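Local coordinates for glycosylation Associate Protein 1 (Streptococcus agalactiae serotype V, PDB 6OYC), which probably takes part in the glycosylation and accessory Sec export of a surface adhesin, as a GT-B-like, possibly sugar-binding member of the Gap123 complex, at residues A[36-39]-A[40-44]; A[60-63]-A[64-68]; A[497-500]-A[501-504]; A[506-509]-A[510-514]. All blocks are in the same frame, centred on the assembly; numbering follows the deposited sequence.

Contact 1 (A[36-39]-A[40-44]); sequences NQMK and MFDYA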
loop_
_atom_site.group_PDB
_atom_site.type_symbol
_atom_site.label_atom_id
_atom_site.label_comp_id
_atom_site.label_asym_id
_atom_site.label_seq_id
_atom_site.Cartn_x
_atom_site.Cartn_y
_atom_site.Cartn_z
ATOM N N ASN A 36 -1.087 -10.221 1.988
ATOM C CA ASN A 36 -0.592 -11.168 2.971
ATOM C C ASN A 36 -1.254 -12.531 2.799
ATOM O O ASN A 36 -0.574 -13.566 2.819
ATOM C CB ASN A 36 -0.834 -10.595 4.364
ATOM C CG ASN A 36 -0.671 -11.622 5.436
ATOM O OD1 ASN A 36 -1.601 -12.381 5.732
ATOM N ND2 ASN A 36 0.526 -11.683 6.011
ATOM N N GLN A 37 -2.575 -12.545 2.577
ATOM C CA GLN A 37 -3.305 -13.806 2.502
ATOM C C GLN A 37 -3.038 -14.531 1.193
ATOM O O GLN A 37 -2.946 -15.763 1.173
ATOM C CB GLN A 37 -4.806 -13.562 2.689
ATOM C CG GLN A 37 -5.138 -13.199 4.129
ATOM C CD GLN A 37 -6.423 -12.416 4.283
ATOM O OE1 GLN A 37 -7.292 -12.437 3.406
ATOM N NE2 GLN A 37 -6.559 -11.729 5.415
ATOM N N MET A 38 -2.925 -13.803 0.084
ATOM C CA MET A 38 -2.668 -14.523 -1.158
ATOM C C MET A 38 -1.278 -15.138 -1.175
ATOM O O MET A 38 -1.088 -16.212 -1.757
ATOM C CB MET A 38 -2.825 -13.613 -2.361
ATOM C CG MET A 38 -2.655 -14.382 -3.660
ATOM S SD MET A 38 -3.695 -13.672 -4.929
ATOM C CE MET A 38 -3.862 -12.057 -4.183
ATOM N N LYS A 39 -0.303 -14.469 -0.552
ATOM C CA LYS A 39 1.042 -15.020 -0.468
ATOM C C LYS A 39 1.038 -16.345 0.281
ATOM O O LYS A 39 1.637 -17.323 -0.172
ATOM C CB LYS A 39 1.986 -14.021 0.210
ATOM C CG LYS A 39 2.425 -12.839 -0.661
ATOM C CD LYS A 39 3.790 -13.079 -1.331
ATOM C CE LYS A 39 3.665 -14.035 -2.509
ATOM N NZ LYS A 39 4.759 -13.944 -3.513
ATOM N N MET A 40 0.353 -16.400 1.428
ATOM C CA MET A 40 0.394 -17.611 2.237
ATOM C C MET A 40 -0.436 -18.729 1.625
ATOM O O MET A 40 -0.095 -19.908 1.789
ATOM C CB MET A 40 -0.062 -17.322 3.663
ATOM C CG MET A 40 -1.441 -16.768 3.790
ATOM S SD MET A 40 -2.125 -17.286 5.380
ATOM C CE MET A 40 -1.561 -16.011 6.476
ATOM N N PHE A 41 -1.514 -18.395 0.912
ATOM C CA PHE A 41 -2.182 -19.438 0.147
ATOM C C PHE A 41 -1.278 -19.953 -0.962
ATOM O O PHE A 41 -1.322 -21.144 -1.288
ATOM C CB PHE A 41 -3.513 -18.932 -0.413
ATOM C CG PHE A 41 -4.636 -19.027 0.570
ATOM C CD1 PHE A 41 -4.615 -18.274 1.727
ATOM C CD2 PHE A 41 -5.686 -19.911 0.370
ATOM C CE1 PHE A 41 -5.628 -18.376 2.653
ATOM C CE2 PHE A 41 -6.708 -20.021 1.298
ATOM C CZ PHE A 41 -6.688 -19.249 2.435
ATOM N N ASP A 42 -0.443 -19.075 -1.530
ATOM C CA ASP A 42 0.543 -19.486 -2.529
ATOM C C ASP A 42 1.596 -20.401 -1.914
ATOM O O ASP A 42 1.858 -21.496 -2.429
ATOM C CB ASP A 42 1.220 -18.254 -3.144
ATOM C CG ASP A 42 0.402 -17.630 -4.267
ATOM O OD1 ASP A 42 -0.735 -18.097 -4.496
ATOM O OD2 ASP A 42 0.897 -16.682 -4.920
ATOM N N TYR A 43 2.235 -19.945 -0.831
ATOM C CA TYR A 43 3.151 -20.783 -0.065
ATOM C C TYR A 43 2.515 -22.120 0.281
ATOM O O TYR A 43 3.214 -23.140 0.365
ATOM C CB TYR A 43 3.560 -20.080 1.235
ATOM C CG TYR A 43 4.430 -18.855 1.068
ATOM C CD1 TYR A 43 5.280 -18.721 -0.025
ATOM C CD2 TYR A 43 4.410 -17.835 2.011
ATOM C CE1 TYR A 43 6.085 -17.600 -0.175
ATOM C CE2 TYR A 43 5.196 -16.708 1.865
ATOM C CZ TYR A 43 6.036 -16.600 0.776
ATOM O OH TYR A 43 6.832 -15.494 0.629
ATOM N N ALA A 44 1.197 -22.131 0.502
ATOM C CA ALA A 44 0.485 -23.336 0.882
ATOM C C ALA A 44 0.068 -24.158 -0.320
ATOM O O ALA A 44 -0.537 -25.219 -0.143
ATOM C CB ALA A 44 -0.747 -22.989 1.722
#
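Met40 folds back over the carbonyls of Asn36 and Gln37 on helix 33-43, a helix of the N-terminal, Rossmann-like half of a GT-B-type fold. Its CB lies 3.9 Å from Asn36 O. CG then drops between two carbonyl oxygens, nearer to Gln37 O (3.2 Å) than to Asn36 O, because chi1 of 59° sets it between the backbone N and the carbonyl carbon. Beyond it, SD packs on Val507 of helix 505-512, and the bend at chi3 (87°) swings CE round to meet Asn36 OD1 at 3.7 Å. The amide at that end is anchored elsewhere, since Asn36 ND2 bonds to Phe303 O.

Successive i to i+4 bonds tie the same turns together. The straightest runs from Tyr43 N to Lys39 O, with an N-H...O angle of 173°. The Tyr43 ring also leans over this oxygen, while its hydroxyl bonds to Thr305 OG1. The Phe41 ring packs against the parallel sheet that contains strand 2-5, where Phe2 and Phe4 meet it edge-to-face; Gln37 O lies at the edge of the Phe41 ring, near its plane, 3.1 Å from CD1.

Contact 2 (A[60-63]-A[64-68]); sequences RYYL and HRYDL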
loop_
_atom_site.group_PDB
_atom_site.type_symbol
_atom_site.label_atom_id
_atom_site.label_comp_id
_atom_site.label_asym_id
_atom_site.label_seq_id
_atom_site.Cartn_x
_atom_site.Cartn_y
_atom_site.Cartn_z
ATOM N N ARG A 60 -0.559 -4.507 -13.274
ATOM C CA ARG A 60 0.492 -5.511 -13.396
ATOM C C ARG A 60 1.754 -5.084 -12.639
ATOM O O ARG A 60 2.373 -5.904 -11.953
ATOM C CB ARG A 60 0.765 -5.807 -14.875
ATOM C CG ARG A 60 -0.276 -6.787 -15.516
ATOM C CD ARG A 60 -0.949 -6.220 -16.773
ATOM N NE ARG A 60 -1.491 -4.885 -16.550
ATOM C CZ ARG A 60 -2.731 -4.634 -16.137
ATOM N NH1 ARG A 60 -3.592 -5.635 -15.928
ATOM N NH2 ARG A 60 -3.111 -3.374 -15.937
ATOM N N TYR A 61 2.122 -3.795 -12.704
ATOM C CA TYR A 61 3.206 -3.324 -11.849
ATOM C C TYR A 61 2.821 -3.439 -10.391
ATOM O O TYR A 61 3.648 -3.822 -9.557
ATOM C CB TYR A 61 3.601 -1.881 -12.174
ATOM C CG TYR A 61 4.522 -1.813 -13.363
ATOM C CD1 TYR A 61 5.713 -2.548 -13.390
ATOM C CD2 TYR A 61 4.196 -1.050 -14.480
ATOM C CE1 TYR A 61 6.553 -2.506 -14.493
ATOM C CE2 TYR A 61 5.025 -1.004 -15.578
ATOM C CZ TYR A 61 6.194 -1.743 -15.580
ATOM O OH TYR A 61 7.009 -1.693 -16.669
ATOM N N TYR A 62 1.572 -3.120 -10.064
ATOM C CA TYR A 62 1.151 -3.223 -8.673
ATOM C C TYR A 62 1.370 -4.636 -8.150
ATOM O O TYR A 62 1.992 -4.828 -7.096
ATOM C CB TYR A 62 -0.311 -2.793 -8.534
ATOM C CG TYR A 62 -0.782 -2.630 -7.095
ATOM C CD1 TYR A 62 -1.317 -3.715 -6.393
ATOM C CD2 TYR A 62 -0.721 -1.390 -6.446
ATOM C CE1 TYR A 62 -1.773 -3.578 -5.078
ATOM C CE2 TYR A 62 -1.166 -1.241 -5.128
ATOM C CZ TYR A 62 -1.695 -2.339 -4.450
ATOM O OH TYR A 62 -2.147 -2.212 -3.146
ATOM N N LEU A 63 0.915 -5.643 -8.906
ATOM C CA LEU A 63 1.054 -7.030 -8.464
ATOM C C LEU A 63 2.508 -7.450 -8.441
ATOM O O LEU A 63 2.931 -8.206 -7.554
ATOM C CB LEU A 63 0.262 -7.972 -9.368
ATOM C CG LEU A 63 -1.268 -7.827 -9.313
ATOM C CD1 LEU A 63 -1.922 -8.798 -10.265
ATOM C CD2 LEU A 63 -1.788 -8.021 -7.894
ATOM N N HIS A 64 3.280 -6.983 -9.423
ATOM C CA HIS A 64 4.693 -7.320 -9.479
ATOM C C HIS A 64 5.407 -6.888 -8.212
ATOM O O HIS A 64 6.329 -7.572 -7.758
ATOM C CB HIS A 64 5.344 -6.654 -10.681
ATOM C CG HIS A 64 6.813 -6.882 -10.750
ATOM N ND1 HIS A 64 7.729 -5.887 -10.503
ATOM C CD2 HIS A 64 7.529 -8.003 -11.014
ATOM C CE1 HIS A 64 8.950 -6.377 -10.631
ATOM N NE2 HIS A 64 8.854 -7.660 -10.932
ATOM N N ARG A 65 4.970 -5.772 -7.627
ATOM C CA ARG A 65 5.591 -5.244 -6.420
ATOM C C ARG A 65 5.471 -6.216 -5.261
ATOM O O ARG A 65 6.309 -6.197 -4.359
ATOM C CB ARG A 65 4.934 -3.919 -6.038
ATOM C CG ARG A 65 5.805 -2.705 -6.094
ATOM C CD ARG A 65 4.937 -1.473 -5.916
ATOM N NE ARG A 65 4.780 -0.764 -7.174
ATOM C CZ ARG A 65 3.716 -0.031 -7.482
ATOM N NH1 ARG A 65 2.727 0.075 -6.609
ATOM N NH2 ARG A 65 3.659 0.602 -8.649
ATOM N N TYR A 66 4.433 -7.062 -5.258
ATOM C CA TYR A 66 4.208 -7.990 -4.159
ATOM C C TYR A 66 4.476 -9.439 -4.551
ATOM O O TYR A 66 4.016 -10.354 -3.865
ATOM C CB TYR A 66 2.789 -7.815 -3.623
ATOM C CG TYR A 66 2.567 -6.406 -3.122
ATOM C CD1 TYR A 66 3.025 -6.024 -1.865
ATOM C CD2 TYR A 66 1.953 -5.441 -3.927
ATOM C CE1 TYR A 66 2.858 -4.732 -1.405
ATOM C CE2 TYR A 66 1.768 -4.138 -3.475
ATOM C CZ TYR A 66 2.223 -3.792 -2.201
ATOM O OH TYR A 66 2.071 -2.510 -1.707
ATOM N N ASP A 67 5.233 -9.664 -5.631
ATOM C CA ASP A 67 5.530 -11.020 -6.114
ATOM C C ASP A 67 4.242 -11.799 -6.385
ATOM O O ASP A 67 4.137 -12.991 -6.078
ATOM C CB ASP A 67 6.426 -11.789 -5.136
ATOM C CG ASP A 67 7.756 -11.095 -4.871
ATOM O OD1 ASP A 67 8.283 -10.405 -5.772
ATOM O OD2 ASP A 67 8.275 -11.234 -3.744
ATOM N N LEU A 68 3.241 -11.108 -6.939
ATOM C CA LEU A 68 1.955 -11.712 -7.262
ATOM C C LEU A 68 1.599 -11.613 -8.738
ATOM O O LEU A 68 0.507 -12.029 -9.122
ATOM C CB LEU A 68 0.839 -11.078 -6.434
ATOM C CG LEU A 68 0.839 -11.411 -4.945
ATOM C CD1 LEU A 68 -0.221 -10.591 -4.248
ATOM C CD2 LEU A 68 0.597 -12.897 -4.753
HETATM O O HOH W 1 6.516 -3.536 -9.806
#
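Chi1 of -170° at Tyr62 sets CG anti to the backbone N, and chi1 of -60° at Tyr66 turns its CG beside the backbone N; the two rings, one turn apart, thereby converge. Tyr66 CE2 sits over one face of the Tyr62 ring, 3.9 Å from CE1 and offset toward the rim. With planes 52° apart the pair is oblique. On the same ring, Arg65 NH1 approaches Tyr62 CD2 to 3.7 Å, its side chain crossing the tyrosine at about a right angle. The polar ends are held elsewhere: Tyr66 OH by Glu414 and Arg65 NE by a salt bridge to Glu128, while Tyr62 OH bonds to a glycerol that is probably from the crystallisation liquor.

Helix 59-65 ends here in a Schellman motif. Asp67, with positive phi, is the C-prime residue; Leu68 N returns to Leu63 O (3.0 Å), and Asp67 N reaches His64 O. Leu63 O also accepts from Tyr66 N at 3.0 Å, and the two donors reach it from opposite faces of the carbonyl plane, so one carbonyl oxygen takes both N-H groups that close the helix end. One turn back, a water donates to Tyr61 O (2.9 Å) and meets His64 ND1 in the plane of the imidazole, 2.7 Å away.

Within the beta-alpha-beta unit of strands 48-52 and 73-75, the turn after helix 59-65 packs on helix 33-43, through Leu68 on Ile35, Met38 and Asp42.

Contact 3 (A[497-500]-A[501-504]); sequences KIND and YTGG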
loop_
_atom_site.group_PDB
_atom_site.type_symbol
_atom_site.label_atom_id
_atom_site.label_comp_id
_atom_site.label_asym_id
_atom_site.label_seq_id
_atom_site.Cartn_x
_atom_site.Cartn_y
_atom_site.Cartn_z
ATOM N N LYS A 497 7.494 -17.315 14.641
ATOM C CA LYS A 497 6.226 -16.693 14.270
ATOM C C LYS A 497 6.057 -16.633 12.750
ATOM O O LYS A 497 4.964 -16.874 12.217
ATOM C CB LYS A 497 6.137 -15.288 14.896
ATOM C CG LYS A 497 5.907 -15.315 16.402
ATOM C CD LYS A 497 4.784 -14.379 16.836
ATOM C CE LYS A 497 4.035 -14.977 18.027
ATOM N NZ LYS A 497 4.944 -15.705 18.974
ATOM N N ILE A 498 7.137 -16.319 12.040
ATOM C CA ILE A 498 7.117 -16.303 10.581
ATOM C C ILE A 498 6.575 -17.619 10.032
ATOM O O ILE A 498 5.765 -17.636 9.095
ATOM C CB ILE A 498 8.538 -16.004 10.052
ATOM C CG1 ILE A 498 8.848 -14.496 10.131
ATOM C CG2 ILE A 498 8.750 -16.577 8.645
ATOM C CD1 ILE A 498 8.023 -13.622 9.223
ATOM N N ASN A 499 6.984 -18.744 10.626
ATOM C CA ASN A 499 6.759 -20.038 9.992
ATOM C C ASN A 499 5.336 -20.558 10.157
ATOM O O ASN A 499 4.899 -21.379 9.347
ATOM C CB ASN A 499 7.774 -21.048 10.518
ATOM C CG ASN A 499 9.204 -20.646 10.190
ATOM O OD1 ASN A 499 9.440 -19.748 9.365
ATOM N ND2 ASN A 499 10.167 -21.296 10.835
ATOM N N ASP A 500 4.585 -20.086 11.152
ATOM C CA ASP A 500 3.162 -20.404 11.163
ATOM C C ASP A 500 2.485 -19.918 9.891
ATOM O O ASP A 500 1.408 -20.411 9.536
ATOM C CB ASP A 500 2.482 -19.787 12.390
ATOM C CG ASP A 500 3.243 -20.055 13.675
ATOM O OD1 ASP A 500 3.185 -19.207 14.596
ATOM O OD2 ASP A 500 3.903 -21.115 13.765
ATOM N N TYR A 501 3.128 -18.983 9.193
ATOM C CA TYR A 501 2.671 -18.310 7.988
ATOM C C TYR A 501 3.278 -18.888 6.714
ATOM O O TYR A 501 2.585 -19.004 5.706
ATOM C CB TYR A 501 3.012 -16.817 8.117
ATOM C CG TYR A 501 2.806 -15.966 6.892
ATOM C CD1 TYR A 501 3.843 -15.728 5.994
ATOM C CD2 TYR A 501 1.582 -15.367 6.652
ATOM C CE1 TYR A 501 3.648 -14.934 4.880
ATOM C CE2 TYR A 501 1.375 -14.578 5.540
ATOM C CZ TYR A 501 2.413 -14.354 4.666
ATOM O OH TYR A 501 2.187 -13.555 3.577
ATOM N N THR A 502 4.566 -19.250 6.722
ATOM C CA THR A 502 5.151 -19.904 5.551
ATOM C C THR A 502 4.849 -21.397 5.503
ATOM O O THR A 502 4.836 -21.982 4.416
ATOM C CB THR A 502 6.667 -19.718 5.512
ATOM O OG1 THR A 502 7.190 -19.753 6.845
ATOM C CG2 THR A 502 7.023 -18.404 4.853
ATOM N N GLY A 503 4.621 -22.024 6.648
ATOM C CA GLY A 503 4.514 -23.457 6.753
ATOM C C GLY A 503 3.177 -24.043 6.397
ATOM O O GLY A 503 3.071 -25.268 6.304
ATOM N N GLY A 504 2.152 -23.212 6.200
ATOM C CA GLY A 504 0.855 -23.672 5.763
ATOM C C GLY A 504 -0.125 -23.991 6.865
ATOM O O GLY A 504 -1.308 -24.211 6.574
#
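Thr502 and Asn499 cross at a slant near the end of helix 484-502, the hydroxyl of the threonine turned back along the helix toward the asparagine. Thr502 OG1 lies between its own backbone N and carbonyl carbon (chi1 36°), which brings it to 3.2 Å from Asn499 CA. Asn499 OD1 stands 3.4 Å from the same hydroxyl, Thr502 OG1. Ile498 also meets Thr502 obliquely: its CG2 is 4.0 Å from OG1, a contact of a methyl with a hydroxyl. That hydroxyl gives a weak bond to Ile498 O, added to the ordinary helical bond that Thr502 N makes to the same oxygen. Ile498 O thus takes the Thr502 N-H and, weakly, its hydroxyl; a further bond from Tyr501 N is less certain.

Tyr501 takes another direction. With CG anti to the backbone N (chi1 171°) its ring departs from the preceding turn. The phenol reaches helix 33-43, where OH bonds to Asn36 O.

A further i to i+4 bond runs from Gly503 N to Asn499 O, 2.8 Å long. Gly504 then departs from helical angles with positive phi and occupies the N-cap position of the next helix, so it both leaves the first helix and stands right before the second. Asp500 is joined to Leu506 of helix 505-512 by a backbone hydrogen bond, while Tyr501 and Thr502 rest on Tyr43 of helix 33-43 and Ile498 packs against the loop residue Phe303.

Contact 4 (A[506-509]-A[510-514]); sequences LVER and IINSY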
loop_
_atom_site.group_PDB
_atom_site.type_symbol
_atom_site.label_atom_id
_atom_site.label_comp_id
_atom_site.label_asym_id
_atom_site.label_seq_id
_atom_site.Cartn_x
_atom_site.Cartn_y
_atom_site.Cartn_z
ATOM N N LEU A 506 -1.360 -22.113 9.324
ATOM C CA LEU A 506 -2.380 -21.081 9.443
ATOM C C LEU A 506 -3.450 -21.244 8.364
ATOM O O LEU A 506 -4.655 -21.210 8.654
ATOM C CB LEU A 506 -1.711 -19.705 9.367
ATOM C CG LEU A 506 -2.530 -18.498 9.803
ATOM C CD1 LEU A 506 -3.217 -18.757 11.128
ATOM C CD2 LEU A 506 -1.631 -17.286 9.886
ATOM N N VAL A 507 -3.019 -21.450 7.112
ATOM C CA VAL A 507 -3.962 -21.617 6.005
ATOM C C VAL A 507 -4.887 -22.796 6.269
ATOM O O VAL A 507 -6.105 -22.713 6.076
ATOM C CB VAL A 507 -3.206 -21.798 4.676
ATOM C CG1 VAL A 507 -4.142 -22.319 3.602
ATOM C CG2 VAL A 507 -2.564 -20.488 4.240
ATOM N N GLU A 508 -4.314 -23.912 6.713
ATOM C CA GLU A 508 -5.114 -25.094 6.999
ATOM C C GLU A 508 -6.066 -24.854 8.165
ATOM O O GLU A 508 -7.199 -25.342 8.153
ATOM C CB GLU A 508 -4.194 -26.279 7.280
ATOM C CG GLU A 508 -4.822 -27.613 6.959
ATOM C CD GLU A 508 -5.002 -27.824 5.466
ATOM O OE1 GLU A 508 -4.402 -27.057 4.670
ATOM O OE2 GLU A 508 -5.746 -28.763 5.093
ATOM N N ARG A 509 -5.633 -24.098 9.175
ATOM C CA ARG A 509 -6.532 -23.749 10.277
ATOM C C ARG A 509 -7.709 -22.917 9.781
ATOM O O ARG A 509 -8.863 -23.180 10.141
ATOM C CB ARG A 509 -5.761 -23.002 11.368
ATOM C CG ARG A 509 -6.622 -22.515 12.536
ATOM C CD ARG A 509 -5.755 -22.130 13.735
ATOM N NE ARG A 509 -4.961 -23.267 14.195
ATOM C CZ ARG A 509 -3.645 -23.377 14.043
ATOM N NH1 ARG A 509 -2.954 -22.408 13.450
ATOM N NH2 ARG A 509 -3.017 -24.458 14.488
ATOM N N ILE A 510 -7.429 -21.900 8.960
ATOM C CA ILE A 510 -8.491 -21.100 8.353
ATOM C C ILE A 510 -9.432 -21.997 7.569
ATOM O O ILE A 510 -10.656 -21.940 7.734
ATOM C CB ILE A 510 -7.891 -20.000 7.451
ATOM C CG1 ILE A 510 -7.096 -18.996 8.278
ATOM C CG2 ILE A 510 -8.980 -19.277 6.670
ATOM C CD1 ILE A 510 -6.188 -18.133 7.435
ATOM N N ILE A 511 -8.865 -22.871 6.739
ATOM C CA ILE A 511 -9.657 -23.653 5.793
ATOM C C ILE A 511 -10.567 -24.637 6.515
ATOM O O ILE A 511 -11.729 -24.822 6.133
ATOM C CB ILE A 511 -8.734 -24.384 4.808
ATOM C CG1 ILE A 511 -8.203 -23.412 3.763
ATOM C CG2 ILE A 511 -9.474 -25.511 4.115
ATOM C CD1 ILE A 511 -7.155 -24.034 2.905
ATOM N N ASN A 512 -10.046 -25.320 7.535
ATOM C CA ASN A 512 -10.807 -26.362 8.222
ATOM C C ASN A 512 -11.637 -25.827 9.377
ATOM O O ASN A 512 -12.297 -26.615 10.057
ATOM C CB ASN A 512 -9.874 -27.476 8.731
ATOM C CG ASN A 512 -9.184 -28.234 7.594
ATOM O OD1 ASN A 512 -7.982 -28.517 7.656
ATOM N ND2 ASN A 512 -9.941 -28.556 6.544
ATOM N N SER A 513 -11.609 -24.516 9.629
ATOM C CA SER A 513 -12.512 -23.957 10.628
ATOM C C SER A 513 -13.969 -24.053 10.187
ATOM O O SER A 513 -14.878 -23.854 10.999
ATOM C CB SER A 513 -12.132 -22.502 10.914
ATOM O OG SER A 513 -12.389 -21.705 9.776
ATOM N N TYR A 514 -14.202 -24.354 8.924
ATOM C CA TYR A 514 -15.531 -24.598 8.414
ATOM C C TYR A 514 -15.429 -25.849 7.519
ATOM O O TYR A 514 -16.293 -26.111 6.692
ATOM C CB TYR A 514 -16.047 -23.371 7.654
ATOM C CG TYR A 514 -15.181 -22.998 6.467
ATOM C CD1 TYR A 514 -14.005 -22.265 6.626
ATOM C CD2 TYR A 514 -15.529 -23.399 5.187
ATOM C CE1 TYR A 514 -13.206 -21.935 5.522
ATOM C CE2 TYR A 514 -14.754 -23.074 4.093
ATOM C CZ TYR A 514 -13.598 -22.343 4.253
ATOM O OH TYR A 514 -12.836 -22.052 3.130
#
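Val507 and Ile511 provide the closest apolar contact between 506-509 and 510-514: CG1 of the valine is 3.5 Å from CD1 of the isoleucine, and the two side chains run side by side in the same direction. Ile511 has CG1 beside its backbone N and an extended chi2, which carries CD1 back along the helix to the valine. A looser pair lies one residue earlier, Leu506 CG to Ile510 CD1 at 4.4 Å.

Backbone bonds of the i to i+4 kind define the helix. Ile510 N to Leu506 O is nearly straight at 171°, and Ile511 N and Asn512 N follow to Val507 O and Glu508 O. By Ser513 the N-H to Arg509 O angle has fallen to 121° and the bond is weak. This C-terminal helix returns to the N-terminal Rossmann-like half, as in GT-B folds: Ile510 packs on Ile252 and Ile279 of its parallel sheet, and Val507 touches Phe41 of helix 33-43.

Glu508 and Asn512 cross with carboxylate and amide planes 69° apart, and Asn512 OD1 is 3.4 Å from Glu508 CG. Farther along, Ser513 OG donates to Ile510 O at 2.7 Å, and the Tyr514 ring lies with one face over Ile511 O, its hydroxyl bonded to Thr229 OG1.

Contact 1 is the hub, since its helix touches each of the other three. Toward contact 2, whose centre is 14 Å away, Lys39 NZ lies 2.8 Å from Asp67 O, a probable hydrogen bond onto the Schellman turn. Toward contact 3, centres 10 Å apart, Met40 CE packs on Tyr501 CD2; toward contact 4, Ala44 CB meets Val507 CG1 at 3.9 Å. Contacts 3 and 4 lie on consecutive helices, their centres 13 Å apart. Contacts 2 and 4 do not touch, their nearest atoms being about 12 Å apart. Glycerol molecules, probably from crystallisation, lie near Tyr62 of contact 2 and Arg509 of contact 4.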